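Local coordinates for mucosa-associated lymphoid tissue lymphoma translocation protein 1 (Isoform 2) (Homo sapiens, PDB 3BFO) that is a paracaspase, probably a cysteine protease, linked to the ubiquitin-like conjugation pathway and carrying C2-type immunoglobulin domains, at residues 21-26 against 81-86. Numbering follows the deposited sequence. Where two conformers were deposited one is given.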
loop_
_atom_site.group_PDB
_atom_site.type_symbol
_atom_site.label_atom_id
_atom_site.label_comp_id
_atom_site.label_asym_id
_atom_site.label_seq_id
_atom_site.Cartn_x
_atom_site.Cartn_y
_atom_site.Cartn_z
ATOM N N LEU A 21 7.217 9.269 -2.685
ATOM C CA LEU A 21 6.185 8.276 -2.867
ATOM C C LEU A 21 5.327 8.204 -1.633
ATOM O O LEU A 21 5.846 7.987 -0.562
ATOM C CB LEU A 21 6.846 6.922 -3.141
ATOM C CG LEU A 21 5.865 5.759 -3.223
ATOM C CD1 LEU A 21 4.726 6.011 -4.221
ATOM C CD2 LEU A 21 6.661 4.462 -3.541
ATOM N N VAL A 22 4.017 8.369 -1.806
ATOM C CA VAL A 22 3.062 8.218 -0.693
ATOM C C VAL A 22 1.917 7.316 -1.133
ATOM O O VAL A 22 1.187 7.689 -2.024
ATOM C CB VAL A 22 2.485 9.594 -0.289
ATOM C CG1 VAL A 22 1.395 9.453 0.732
ATOM C CG2 VAL A 22 3.580 10.464 0.264
ATOM N N LEU A 23 1.777 6.124 -0.528
ATOM C CA LEU A 23 0.675 5.211 -0.787
ATOM C C LEU A 23 -0.116 5.070 0.494
ATOM O O LEU A 23 0.438 5.023 1.581
ATOM C CB LEU A 23 1.225 3.853 -1.258
ATOM C CG LEU A 23 1.805 3.848 -2.653
ATOM C CD1 LEU A 23 2.567 2.541 -2.916
ATOM C CD2 LEU A 23 0.721 4.023 -3.694
ATOM N N GLN A 24 -1.439 5.017 0.366
ATOM C CA GLN A 24 -2.291 4.918 1.527
ATOM C C GLN A 24 -3.388 3.886 1.282
ATOM O O GLN A 24 -3.976 3.850 0.188
ATOM C CB GLN A 24 -2.919 6.287 1.819
ATOM C CG GLN A 24 -3.723 6.327 3.169
ATOM C CD GLN A 24 -4.125 7.746 3.633
ATOM O OE1 GLN A 24 -4.223 8.636 2.810
ATOM N NE2 GLN A 24 -4.308 7.946 4.894
ATOM N N CYS A 25 -3.701 3.130 2.318
ATOM C CA CYS A 25 -4.848 2.206 2.290
ATOM C C CYS A 25 -5.442 2.273 3.673
ATOM O O CYS A 25 -4.733 2.126 4.649
ATOM C CB CYS A 25 -4.328 0.797 1.933
ATOM S SG CYS A 25 -5.712 -0.387 1.861
ATOM N N VAL A 26 -6.760 2.526 3.766
ATOM C CA VAL A 26 -7.432 2.620 5.059
ATOM C C VAL A 26 -8.645 1.739 5.040
ATOM O O VAL A 26 -9.427 1.803 4.085
ATOM C CB VAL A 26 -7.881 4.050 5.391
ATOM C CG1 VAL A 26 -8.482 4.109 6.830
ATOM C CG2 VAL A 26 -6.746 5.020 5.243
ATOM N N VAL A 81 -1.694 -0.838 -7.716
ATOM C CA VAL A 81 -1.344 0.463 -8.260
ATOM C C VAL A 81 0.080 0.417 -8.731
ATOM O O VAL A 81 0.900 -0.366 -8.312
ATOM C CB VAL A 81 -1.547 1.655 -7.305
ATOM C CG1 VAL A 81 -3.030 1.843 -6.933
ATOM C CG2 VAL A 81 -0.666 1.553 -6.111
ATOM N N GLU A 82 0.335 1.210 -9.789
ATOM C CA GLU A 82 1.673 1.275 -10.441
ATOM C C GLU A 82 2.319 2.628 -10.108
ATOM O O GLU A 82 1.703 3.696 -10.216
ATOM C CB GLU A 82 1.595 1.011 -11.971
ATOM C CG GLU A 82 1.297 -0.505 -12.313
ATOM C CD GLU A 82 1.125 -0.803 -13.829
ATOM O OE1 GLU A 82 0.120 -0.276 -14.363
ATOM O OE2 GLU A 82 1.932 -1.583 -14.443
ATOM N N ILE A 83 3.553 2.538 -9.639
ATOM C CA ILE A 83 4.365 3.716 -9.427
ATOM C C ILE A 83 5.380 3.703 -10.550
ATOM O O ILE A 83 6.180 2.756 -10.707
ATOM C CB ILE A 83 5.056 3.670 -8.045
ATOM C CG1 ILE A 83 3.995 3.569 -6.929
ATOM C CG2 ILE A 83 5.966 4.880 -7.886
ATOM C CD1 ILE A 83 2.895 4.645 -6.956
ATOM N N ILE A 84 5.319 4.764 -11.351
ATOM C CA ILE A 84 6.209 4.952 -12.492
ATOM C C ILE A 84 7.192 6.045 -12.167
ATOM O O ILE A 84 6.812 7.093 -11.658
ATOM C CB ILE A 84 5.443 5.375 -13.799
ATOM C CG1 ILE A 84 4.501 4.258 -14.216
ATOM C CG2 ILE A 84 6.419 5.760 -14.918
ATOM C CD1 ILE A 84 3.143 4.485 -13.707
ATOM N N ILE A 85 8.458 5.780 -12.409
ATOM C CA ILE A 85 9.498 6.731 -12.078
ATOM C C ILE A 85 10.247 7.099 -13.348
ATOM O O ILE A 85 10.985 6.279 -13.912
ATOM C CB ILE A 85 10.356 6.237 -10.855
ATOM C CG1 ILE A 85 9.464 6.312 -9.566
ATOM C CG2 ILE A 85 11.592 7.126 -10.711
ATOM C CD1 ILE A 85 9.958 5.632 -8.354
ATOM N N ASP A 86 9.989 8.330 -13.796
ATOM C CA ASP A 86 10.379 8.838 -15.108
ATOM C C ASP A 86 11.456 9.913 -15.006
ATOM O O ASP A 86 11.306 10.875 -14.248
ATOM C CB ASP A 86 9.137 9.413 -15.800
#
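Leu-21 and Leu-23 reach across the interior of the β-sandwich to meet Val-81 and Ile-83 of the facing sheet. The axes of strands 21-24 and 81-85 run antiparallel at 176° and come within 9.9 Å, and only side chains bridge the gap. The four meshing groups form a zigzag of methyls: Val-81 CG2, Leu-23 CD2, Ile-83 CD1 and Leu-21 CD1, taken alternately from the two sheets.

The terminal methyl of Ile-83 is one bump, set in the notch between the leucines: Ile-83 CD1 lies 3.6 Å from Leu-21 CD1 and 4.0 Å from Leu-23 CD2. A folded rather than extended chain, with Ile-83 chi2 at -54°, turns it there. The reverse fit is made by Leu-21 CD1, which drops into the fork of Ile-83, 3.7 Å from Ile-83 CG1 and 4.0 Å from Ile-83 CG2, the two side chains lying askew to each other. Leu-21 CB faces segment 81-86, and the anti chi1 of 175° together with chi2 carries CD1 forward into that hollow. Leu-23 CD2 in turn wedges between Ile-83 CD1 and Val-81 CG2, the latter 3.7 Å away, and passes both side chains in the opposing sense.

Tyr-65 on strand 63-70 packs against Leu-21, Leu-23 and Ile-83 together, while Leu-15 on strand 13-15 touches Leu-21 and Ile-83. Backbone hydrogen bonds tie Leu-21 and Leu-23 to strand 51-54.

In immunoglobulin terms this is strand B packed over strand G, part of the hydrophobic core between the two sheets. With no hydrogen bond or charge pair joining the segments and all four touching residues buried, their cohesion here rests on van der Waals fit and the exclusion of water from aliphatic surface.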